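Local coordinates for peroxisomal membrane protein LPX1 (Saccharomyces cerevisiae, PDB 2Y6U), which hydrolyses acyl esters and lipids in yeast peroxisomes, showing acyl esterase, lipase and phospholipase A activity, at residues S40-R45 with N83-K88; A50-L55 with S134-N139; N111-D116 with Q270-F275. One frame throughout, in Å; residues are numbered along the deposited sequence.

Interaction 1 of 3, residues S40-R45 with N83-K88; sequences SAERQR and NYAIDK
Strand 35-40 runs antiparallel to strand 84-92 in the mixed alpha/beta-hydrolase sheet, and near Ser-40 its backbone is still bonded to Asp-87; an ST turn follows. The evidence for pairing is the backbone bond from Ser-40 N to Asp-87 O, 2.8 Å long with an N-H...O angle of 161°. Ser-40 CB also packs against the carbonyl of the preceding residue, 3.1 Å from Ile-86 O. The turn begins at once: Ser-40 OG accepts from Glu-42 N at 2.8 Å, which defines the ST turn, and Arg-45 N then bonds to Glu-42 O at 2.9 Å as the loop closes on itself.

This turn delivers Arg-43 to the carboxylate of Asp-87. The arginine chain is extended from CG to NE and approaches side-on, with one nitrogen for each oxygen: NE lies 2.7 Å from Asp-87 OD1, and NH2 lies 2.9 Å from Asp-87 OD2. Both oxygens are met on their syn sides, and the guanidinium and carboxylate planes differ by only 12°, as fits a two-point, side-on salt bridge. NE makes the flatter of the two bonds, whereas the NH2 bond is tilted from both planes. Asp-87 for its part holds CG anti to the backbone N (chi1 -165°), which swings the carboxylate across to the loop. Arg-46 makes a second salt bridge to OD1, so two arginines share this buried carboxylate and probably stabilise its ionised form. Lys-88 has a different mate: its CE approaches Arg-43 NH2 at 4.2 Å, but its NZ is paired with Glu-128. A second strand set antiparallel between the first strand and 84-92, beside the parallel run, is the usual arrangement at this end of the alpha/beta-hydrolase sheet.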
loop_
_atom_site.group_PDB
_atom_site.type_symbol
_atom_site.label_atom_id
_atom_site.label_comp_id
_atom_site.label_asym_id
_atom_site.label_seq_id
_atom_site.Cartn_x
_atom_site.Cartn_y
_atom_site.Cartn_z
ATOM N N SER A 40 -26.093 7.743 -3.443
ATOM C CA SER A 40 -27.509 7.503 -3.201
ATOM C C SER A 40 -28.120 8.802 -2.798
ATOM O O SER A 40 -27.512 9.656 -2.129
ATOM C CB SER A 40 -27.733 6.426 -2.149
ATOM O OG SER A 40 -28.852 6.659 -1.362
ATOM N N ALA A 41 -29.324 8.956 -3.320
ATOM C CA ALA A 41 -30.220 10.060 -3.061
ATOM C C ALA A 41 -31.284 9.570 -2.005
ATOM O O ALA A 41 -32.235 10.278 -1.722
ATOM C CB ALA A 41 -30.903 10.421 -4.389
ATOM N N GLU A 42 -31.131 8.326 -1.508
ATOM C CA GLU A 42 -32.069 7.646 -0.558
ATOM C C GLU A 42 -31.672 7.821 0.928
ATOM O O GLU A 42 -32.264 7.151 1.827
ATOM C CB GLU A 42 -32.165 6.116 -0.894
ATOM C CG GLU A 42 -33.247 5.246 -0.109
ATOM C CD GLU A 42 -32.632 4.138 0.822
ATOM O OE1 GLU A 42 -31.400 4.126 0.991
ATOM O OE2 GLU A 42 -33.383 3.303 1.388
ATOM N N ARG A 43 -30.704 8.710 1.232
ATOM C CA ARG A 43 -30.132 8.805 2.594
ATOM C C ARG A 43 -31.108 9.279 3.673
ATOM O O ARG A 43 -30.910 9.053 4.864
ATOM C CB ARG A 43 -28.866 9.655 2.599
ATOM C CG ARG A 43 -27.659 8.967 1.926
ATOM C CD ARG A 43 -26.470 9.938 1.894
ATOM N NE ARG A 43 -25.168 9.368 1.505
ATOM C CZ ARG A 43 -24.039 10.095 1.486
ATOM N NH1 ARG A 43 -24.089 11.396 1.858
ATOM N NH2 ARG A 43 -22.863 9.558 1.132
ATOM N N GLN A 44 -32.187 9.916 3.271
ATOM C CA GLN A 44 -33.214 10.275 4.236
ATOM C C GLN A 44 -34.135 9.071 4.614
ATOM O O GLN A 44 -34.760 9.075 5.686
ATOM C CB GLN A 44 -33.951 11.557 3.785
ATOM C CG GLN A 44 -34.736 11.576 2.433
ATOM C CD GLN A 44 -34.221 10.675 1.303
ATOM O OE1 GLN A 44 -33.040 10.766 0.844
ATOM N NE2 GLN A 44 -35.130 9.808 0.816
ATOM N N ARG A 45 -34.184 8.036 3.764
ATOM C CA ARG A 45 -34.840 6.745 4.108
ATOM C C ARG A 45 -33.995 5.819 5.021
ATOM O O ARG A 45 -34.540 4.843 5.571
ATOM C CB ARG A 45 -35.205 5.931 2.852
ATOM C CG ARG A 45 -36.357 6.450 1.991
ATOM C CD ARG A 45 -36.485 5.602 0.713
ATOM N NE ARG A 45 -37.857 5.517 0.189
ATOM C CZ ARG A 45 -38.182 5.239 -1.084
ATOM N NH1 ARG A 45 -37.251 5.021 -2.023
ATOM N NH2 ARG A 45 -39.464 5.198 -1.433
ATOM N N ASN A 83 -31.866 -4.292 6.346
ATOM C CA ASN A 83 -31.501 -2.920 6.698
ATOM C C ASN A 83 -30.134 -2.434 6.151
ATOM O O ASN A 83 -29.224 -2.051 6.893
ATOM C CB ASN A 83 -31.591 -2.708 8.196
ATOM C CG ASN A 83 -32.121 -1.363 8.519
ATOM O OD1 ASN A 83 -32.126 -0.478 7.647
ATOM N ND2 ASN A 83 -32.619 -1.190 9.741
ATOM N N TYR A 84 -30.050 -2.478 4.839
ATOM C CA TYR A 84 -28.884 -1.992 4.113
ATOM C C TYR A 84 -29.403 -1.222 2.882
ATOM O O TYR A 84 -30.586 -1.369 2.489
ATOM C CB TYR A 84 -27.991 -3.175 3.710
ATOM C CG TYR A 84 -28.590 -4.228 2.749
ATOM C CD1 TYR A 84 -28.622 -4.017 1.376
ATOM C CD2 TYR A 84 -29.063 -5.456 3.222
ATOM C CE1 TYR A 84 -29.130 -4.968 0.497
ATOM C CE2 TYR A 84 -29.576 -6.415 2.345
ATOM C CZ TYR A 84 -29.587 -6.169 0.972
ATOM O OH TYR A 84 -30.101 -7.118 0.080
ATOM N N ALA A 85 -28.525 -0.429 2.315
ATOM C CA ALA A 85 -28.722 0.251 1.054
ATOM C C ALA A 85 -27.387 0.684 0.496
ATOM O O ALA A 85 -26.472 1.043 1.234
ATOM C CB ALA A 85 -29.682 1.532 1.233
ATOM N N ILE A 86 -27.298 0.683 -0.822
ATOM C CA ILE A 86 -26.153 1.211 -1.518
ATOM C C ILE A 86 -26.005 2.687 -1.262
ATOM O O ILE A 86 -26.960 3.490 -1.430
ATOM C CB ILE A 86 -26.191 0.984 -3.054
ATOM C CG1 ILE A 86 -26.094 -0.505 -3.364
ATOM C CG2 ILE A 86 -24.982 1.671 -3.746
ATOM C CD1 ILE A 86 -26.396 -0.762 -4.846
ATOM N N ASP A 87 -24.842 3.082 -0.780
ATOM C CA ASP A 87 -24.624 4.483 -0.547
ATOM C C ASP A 87 -23.799 5.070 -1.667
ATOM O O ASP A 87 -24.152 6.095 -2.177
ATOM C CB ASP A 87 -23.981 4.673 0.808
ATOM C CG ASP A 87 -24.035 6.111 1.295
ATOM O OD1 ASP A 87 -25.171 6.677 1.430
ATOM O OD2 ASP A 87 -22.920 6.664 1.497
ATOM N N LYS A 88 -22.620 4.515 -1.957
ATOM C CA LYS A 88 -21.738 4.964 -3.029
ATOM C C LYS A 88 -21.353 3.840 -3.979
ATOM O O LYS A 88 -21.086 2.736 -3.550
ATOM C CB LYS A 88 -20.440 5.532 -2.494
ATOM C CG LYS A 88 -20.591 6.797 -1.637
ATOM C CD LYS A 88 -19.240 7.602 -1.650
ATOM C CE LYS A 88 -19.266 8.946 -0.957
ATOM N NZ LYS A 88 -17.916 9.612 -1.291
#

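Interaction 2 of 3, residues A50-L55 with S134-N139; sequences ATRLNL and SHPALN
Arg-52 lays its guanidinium flat over the peptide carbonyl of His-135, CZ standing 3.1 Å from His-135 O. Because the oxygen lies above the centre of the group, the N-H bonds point past it and no hydrogen bond results; NH2 instead makes a weak one to Asp-133 O. Bends at chi2 (86°) and chi3 fold the chain back over the loop 134-136, which has a cis peptide bond before Pro-136. Beneath, the backbones pair in parallel: Arg-52 N donates to Pro-136 O (2.9 Å), Leu-138 N to Arg-52 O (2.8 Å), and Asn-54 N to Leu-138 O (2.9 Å). The axes of 51-55 and 137-139 come within 4.7 Å, their directions 23° apart.

Asn-54 and Asn-139 stand side by side on the face that also carries Arg-52. Asn-54 ND2 reaches Asn-139 OD1 at 2.9 Å, with the acceptor in the plane of the donor amide, while Asn-54 OD1 accepts a hydrogen bond from a water that in turn accepts from Ser-134 OG. On the reverse face, Leu-53 CD2 packs on Leu-138 CB at 3.7 Å. Strands 51-58 and 137-144 are neighbouring parallel strands in the middle of the alpha/beta-hydrolase sheet.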
loop_
_atom_site.group_PDB
_atom_site.type_symbol
_atom_site.label_atom_id
_atom_site.label_comp_id
_atom_site.label_asym_id
_atom_site.label_seq_id
_atom_site.Cartn_x
_atom_site.Cartn_y
_atom_site.Cartn_z
ATOM N N ALA A 50 -28.848 1.430 9.657
ATOM C CA ALA A 50 -28.796 0.913 8.296
ATOM C C ALA A 50 -27.340 0.859 7.828
ATOM O O ALA A 50 -26.594 1.829 7.904
ATOM C CB ALA A 50 -29.624 1.733 7.374
ATOM N N THR A 51 -26.939 -0.295 7.330
ATOM C CA THR A 51 -25.585 -0.442 6.763
ATOM C C THR A 51 -25.528 0.239 5.439
ATOM O O THR A 51 -26.364 0.030 4.556
ATOM C CB THR A 51 -25.242 -1.924 6.607
ATOM O OG1 THR A 51 -25.403 -2.555 7.857
ATOM C CG2 THR A 51 -23.841 -2.154 6.174
ATOM N N ARG A 52 -24.505 1.049 5.254
ATOM C CA ARG A 52 -24.217 1.591 3.997
ATOM C C ARG A 52 -23.389 0.553 3.189
ATOM O O ARG A 52 -22.343 0.113 3.648
ATOM C CB ARG A 52 -23.320 2.815 4.152
ATOM C CG ARG A 52 -23.963 4.180 4.320
ATOM C CD ARG A 52 -24.278 4.440 5.705
ATOM N NE ARG A 52 -23.839 5.763 6.180
ATOM C CZ ARG A 52 -24.269 6.335 7.321
ATOM N NH1 ARG A 52 -25.178 5.729 8.103
ATOM N NH2 ARG A 52 -23.783 7.532 7.682
ATOM N N LEU A 53 -23.805 0.271 1.961
ATOM C CA LEU A 53 -23.004 -0.576 1.074
ATOM C C LEU A 53 -22.334 0.306 0.071
ATOM O O LEU A 53 -22.957 1.151 -0.582
ATOM C CB LEU A 53 -23.815 -1.639 0.328
ATOM C CG LEU A 53 -24.512 -2.721 1.152
ATOM C CD1 LEU A 53 -25.467 -3.495 0.265
ATOM C CD2 LEU A 53 -23.511 -3.679 1.780
ATOM N N ASN A 54 -21.031 0.129 -0.041
ATOM C CA ASN A 54 -20.259 0.831 -1.031
ATOM C C ASN A 54 -19.665 -0.208 -2.006
ATOM O O ASN A 54 -19.131 -1.220 -1.560
ATOM C CB ASN A 54 -19.093 1.610 -0.370
ATOM C CG ASN A 54 -19.578 2.641 0.616
ATOM O OD1 ASN A 54 -20.451 3.417 0.246
ATOM N ND2 ASN A 54 -19.137 2.588 1.874
ATOM N N LEU A 55 -19.762 0.071 -3.272
ATOM C CA LEU A 55 -19.304 -0.804 -4.312
ATOM C C LEU A 55 -18.294 -0.171 -5.181
ATOM O O LEU A 55 -18.481 0.960 -5.611
ATOM C CB LEU A 55 -20.499 -1.242 -5.170
ATOM C CG LEU A 55 -21.423 -2.319 -4.689
ATOM C CD1 LEU A 55 -21.853 -2.314 -3.320
ATOM C CD2 LEU A 55 -22.717 -2.421 -5.660
ATOM N N SER A 134 -19.675 7.707 5.965
ATOM C CA SER A 134 -19.788 6.328 5.388
ATOM C C SER A 134 -20.104 5.182 6.442
ATOM O O SER A 134 -20.556 4.111 6.039
ATOM C CB SER A 134 -18.540 5.969 4.495
ATOM O OG SER A 134 -18.562 6.423 3.091
ATOM N N HIS A 135 -19.936 5.421 7.756
ATOM C CA HIS A 135 -20.143 4.416 8.833
ATOM C C HIS A 135 -21.628 4.220 9.301
ATOM O O HIS A 135 -22.334 5.210 9.516
ATOM C CB HIS A 135 -19.289 4.840 10.063
ATOM C CG HIS A 135 -19.290 3.844 11.192
ATOM N ND1 HIS A 135 -18.518 2.697 11.172
ATOM C CD2 HIS A 135 -19.965 3.823 12.370
ATOM C CE1 HIS A 135 -18.734 2.003 12.279
ATOM N NE2 HIS A 135 -19.603 2.668 13.030
ATOM N N PRO A 136 -22.082 2.972 9.527
ATOM C CA PRO A 136 -21.436 1.665 9.390
ATOM C C PRO A 136 -21.498 1.178 7.956
ATOM O O PRO A 136 -22.595 1.146 7.384
ATOM C CB PRO A 136 -22.315 0.745 10.223
ATOM C CG PRO A 136 -23.648 1.349 10.177
ATOM C CD PRO A 136 -23.485 2.829 9.937
ATOM N N ALA A 137 -20.354 0.767 7.415
ATOM C CA ALA A 137 -20.241 0.563 6.001
ATOM C C ALA A 137 -19.811 -0.889 5.773
ATOM O O ALA A 137 -19.167 -1.516 6.646
ATOM C CB ALA A 137 -19.210 1.486 5.460
ATOM N N LEU A 138 -20.198 -1.407 4.629
ATOM C CA LEU A 138 -19.610 -2.609 4.098
ATOM C C LEU A 138 -19.221 -2.313 2.650
ATOM O O LEU A 138 -19.983 -1.762 1.911
ATOM C CB LEU A 138 -20.589 -3.773 4.111
ATOM C CG LEU A 138 -20.920 -4.347 5.526
ATOM C CD1 LEU A 138 -22.057 -5.419 5.498
ATOM C CD2 LEU A 138 -19.636 -4.944 6.310
ATOM N N ASN A 139 -17.988 -2.673 2.327
ATOM C CA ASN A 139 -17.446 -2.301 1.067
ATOM C C ASN A 139 -17.193 -3.531 0.254
ATOM O O ASN A 139 -16.591 -4.497 0.764
ATOM C CB ASN A 139 -16.131 -1.609 1.323
ATOM C CG ASN A 139 -16.260 -0.291 2.161
ATOM O OD1 ASN A 139 -17.216 0.466 2.012
ATOM N ND2 ASN A 139 -15.346 -0.127 3.150
HETATM O O HOH W 1 -20.537 5.615 1.689
#

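Interaction 3 of 3, residues N111-D116 with Q270-F275; sequences NFNWID and QTFAPF
Asn-111 meets Thr-271 through a water, which donates to Asn-111 OD1 and to Thr-271 OG1, the latter also bonded to Asn-268 O. Phe-112 adds its carbonyl, whose O lies 3.7 Å from Phe-272 CE2. Asn-113 has two tasks. A chi1 of 174°, with CG trans to the main-chain nitrogen, lets its OD1 turn back as N-cap of helix 114-125, accepting from Asp-116 N at 3.1 Å, the donor above the carbonyl plane, and weakly from Ile-115 N. Its ND2 donates to that same water and to a second one, which bonds onward to Thr-271 O; the amide also slides past Phe-272 CB, 3.6 Å from ND2.

This helix start faces segment 270-275, which lies in the long excursion between strands 164-168 and 286-292, where alpha/beta hydrolases commonly insert a lid. Phe-272 is the main residue of the contact, and its ring lies against Trp-114, whose side chain is near, without touching, a probable nucleophile elbow (Gly-143, Ser-145, Gly-147). Phe-272 CZ sits over one indole face, 3.3 Å from Trp-114 CG, the five-membered ring and the phenyl plane inclined at 34° as an oblique pair, and Trp-114 N lies over the centre of the phenyl ring. Phe-149 meets both rings. With an alanine in place of Phe-272, that indole face would probably have less cover, with a gap opened beside it. Ile-115 then extends CD1 between two phenylalanines, 3.8 Å from Phe-272 CB and 3.6 Å from Phe-275 CD2; the Phe-275 ring in turn meets Phe-282 of the second subunit edge-to-face.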
loop_
_atom_site.group_PDB
_atom_site.type_symbol
_atom_site.label_atom_id
_atom_site.label_comp_id
_atom_site.label_asym_id
_atom_site.label_seq_id
_atom_site.Cartn_x
_atom_site.Cartn_y
_atom_site.Cartn_z
ATOM N N ASN A 111 5.453 0.520 -19.298
ATOM C CA ASN A 111 5.358 -0.433 -18.194
ATOM C C ASN A 111 4.033 -0.181 -17.416
ATOM O O ASN A 111 4.044 0.614 -16.506
ATOM C CB ASN A 111 6.639 -0.290 -17.339
ATOM C CG ASN A 111 6.747 -1.337 -16.095
ATOM O OD1 ASN A 111 5.891 -2.123 -15.958
ATOM N ND2 ASN A 111 7.887 -1.349 -15.375
ATOM N N PHE A 112 2.947 -0.886 -17.726
ATOM C CA PHE A 112 1.774 -0.782 -16.908
ATOM C C PHE A 112 1.690 -1.983 -15.941
ATOM O O PHE A 112 1.482 -3.155 -16.346
ATOM C CB PHE A 112 0.522 -0.677 -17.777
ATOM C CG PHE A 112 -0.722 -0.668 -17.000
ATOM C CD1 PHE A 112 -0.964 0.318 -16.064
ATOM C CD2 PHE A 112 -1.617 -1.695 -17.116
ATOM C CE1 PHE A 112 -2.105 0.283 -15.284
ATOM C CE2 PHE A 112 -2.804 -1.662 -16.416
ATOM C CZ PHE A 112 -3.042 -0.763 -15.511
ATOM N N ASN A 113 1.954 -1.693 -14.662
ATOM C CA ASN A 113 2.114 -2.722 -13.651
ATOM C C ASN A 113 0.737 -2.760 -12.927
ATOM O O ASN A 113 0.265 -1.753 -12.339
ATOM C CB ASN A 113 3.270 -2.306 -12.705
ATOM C CG ASN A 113 3.430 -3.243 -11.534
ATOM O OD1 ASN A 113 2.438 -3.425 -10.774
ATOM N ND2 ASN A 113 4.635 -3.761 -11.302
ATOM N N TRP A 114 0.065 -3.896 -12.925
ATOM C CA TRP A 114 -1.331 -3.909 -12.464
ATOM C C TRP A 114 -1.384 -3.641 -10.959
ATOM O O TRP A 114 -2.450 -3.207 -10.473
ATOM C CB TRP A 114 -1.988 -5.251 -12.758
ATOM C CG TRP A 114 -2.188 -5.578 -14.182
ATOM C CD1 TRP A 114 -1.835 -4.811 -15.277
ATOM C CD2 TRP A 114 -2.844 -6.700 -14.677
ATOM N NE1 TRP A 114 -2.138 -5.477 -16.433
ATOM C CE2 TRP A 114 -2.847 -6.592 -16.113
ATOM C CE3 TRP A 114 -3.425 -7.827 -14.088
ATOM C CZ2 TRP A 114 -3.386 -7.566 -16.916
ATOM C CZ3 TRP A 114 -4.043 -8.734 -14.862
ATOM C CH2 TRP A 114 -3.959 -8.656 -16.314
ATOM N N ILE A 115 -0.279 -3.907 -10.236
ATOM C CA ILE A 115 -0.202 -3.626 -8.796
ATOM C C ILE A 115 -0.192 -2.097 -8.543
ATOM O O ILE A 115 -0.832 -1.602 -7.611
ATOM C CB ILE A 115 0.889 -4.330 -8.095
ATOM C CG1 ILE A 115 0.801 -5.874 -8.282
ATOM C CG2 ILE A 115 0.831 -3.984 -6.532
ATOM C CD1 ILE A 115 1.986 -6.647 -7.795
ATOM N N ASP A 116 0.533 -1.360 -9.360
ATOM C CA ASP A 116 0.444 0.144 -9.367
ATOM C C ASP A 116 -1.033 0.550 -9.566
ATOM O O ASP A 116 -1.541 1.445 -8.876
ATOM C CB ASP A 116 1.254 0.762 -10.477
ATOM C CG ASP A 116 2.752 0.600 -10.314
ATOM O OD1 ASP A 116 3.269 0.011 -9.332
ATOM O OD2 ASP A 116 3.486 1.021 -11.300
ATOM N N GLN A 270 4.629 -11.052 -16.204
ATOM C CA GLN A 270 5.604 -11.690 -15.399
ATOM C C GLN A 270 6.285 -10.780 -14.392
ATOM O O GLN A 270 6.937 -11.248 -13.434
ATOM C CB GLN A 270 6.673 -12.354 -16.265
ATOM C CG GLN A 270 6.017 -13.304 -17.257
ATOM C CD GLN A 270 5.497 -12.648 -18.586
ATOM O OE1 GLN A 270 5.402 -11.361 -18.784
ATOM N NE2 GLN A 270 5.138 -13.566 -19.526
ATOM N N THR A 271 6.135 -9.477 -14.563
ATOM C CA THR A 271 6.914 -8.578 -13.697
ATOM C C THR A 271 6.075 -8.255 -12.417
ATOM O O THR A 271 6.600 -7.578 -11.503
ATOM C CB THR A 271 7.205 -7.212 -14.395
ATOM O OG1 THR A 271 5.933 -6.573 -14.624
ATOM C CG2 THR A 271 7.962 -7.397 -15.746
ATOM N N PHE A 272 4.833 -8.664 -12.305
ATOM C CA PHE A 272 4.058 -8.406 -11.118
ATOM C C PHE A 272 3.154 -9.551 -10.660
ATOM O O PHE A 272 2.660 -9.559 -9.535
ATOM C CB PHE A 272 3.212 -7.066 -11.327
ATOM C CG PHE A 272 2.316 -7.078 -12.517
ATOM C CD1 PHE A 272 1.157 -7.777 -12.463
ATOM C CD2 PHE A 272 2.656 -6.421 -13.718
ATOM C CE1 PHE A 272 0.346 -7.903 -13.535
ATOM C CE2 PHE A 272 1.811 -6.482 -14.788
ATOM C CZ PHE A 272 0.634 -7.223 -14.696
ATOM N N ALA A 273 2.854 -10.529 -11.523
ATOM C CA ALA A 273 1.964 -11.571 -11.127
ATOM C C ALA A 273 2.599 -12.424 -9.935
ATOM O O ALA A 273 1.838 -12.822 -9.121
ATOM C CB ALA A 273 1.559 -12.544 -12.345
ATOM N N PRO A 274 3.894 -12.699 -9.896
ATOM C CA PRO A 274 4.393 -13.579 -8.826
ATOM C C PRO A 274 4.094 -13.035 -7.432
ATOM O O PRO A 274 3.756 -13.787 -6.534
ATOM C CB PRO A 274 5.883 -13.623 -9.090
ATOM C CG PRO A 274 5.913 -13.681 -10.677
ATOM C CD PRO A 274 4.966 -12.548 -10.914
ATOM N N PHE A 275 4.184 -11.730 -7.308
ATOM C CA PHE A 275 3.900 -11.059 -6.020
ATOM C C PHE A 275 2.459 -11.310 -5.562
ATOM O O PHE A 275 2.196 -11.706 -4.441
ATOM C CB PHE A 275 4.153 -9.570 -6.142
ATOM C CG PHE A 275 3.803 -8.819 -4.837
ATOM C CD1 PHE A 275 4.694 -8.783 -3.803
ATOM C CD2 PHE A 275 2.568 -8.324 -4.647
ATOM C CE1 PHE A 275 4.360 -8.110 -2.602
ATOM C CE2 PHE A 275 2.250 -7.638 -3.473
ATOM C CZ PHE A 275 3.147 -7.541 -2.475
HETATM O O HOH W 2 6.238 -3.830 -13.780
HETATM O O HOH W 3 5.834 -5.644 -9.404
#

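From the N terminus, interaction 1 closes first, bringing residues 40-45 back to 83-88. Interaction 2 opens within that loop, at 50-55, but closes beyond it at 134-139, so the two cross. They also touch: strand 51-58 lies between strands 84-92 and 137-144, and the probable backbone bond Asp-87 N to Leu-53 O, 2.7 Å, joins them, with centres 9 Å apart. Interaction 3 opens at 111-116, inside the loop of interaction 2, and closes at 270-275; it crosses interaction 2 and follows interaction 1 in series. Its centre lies 30 Å from that of interaction 2, beyond the chain's centre, where it ties helix 114-125 to the start of helix 273-279.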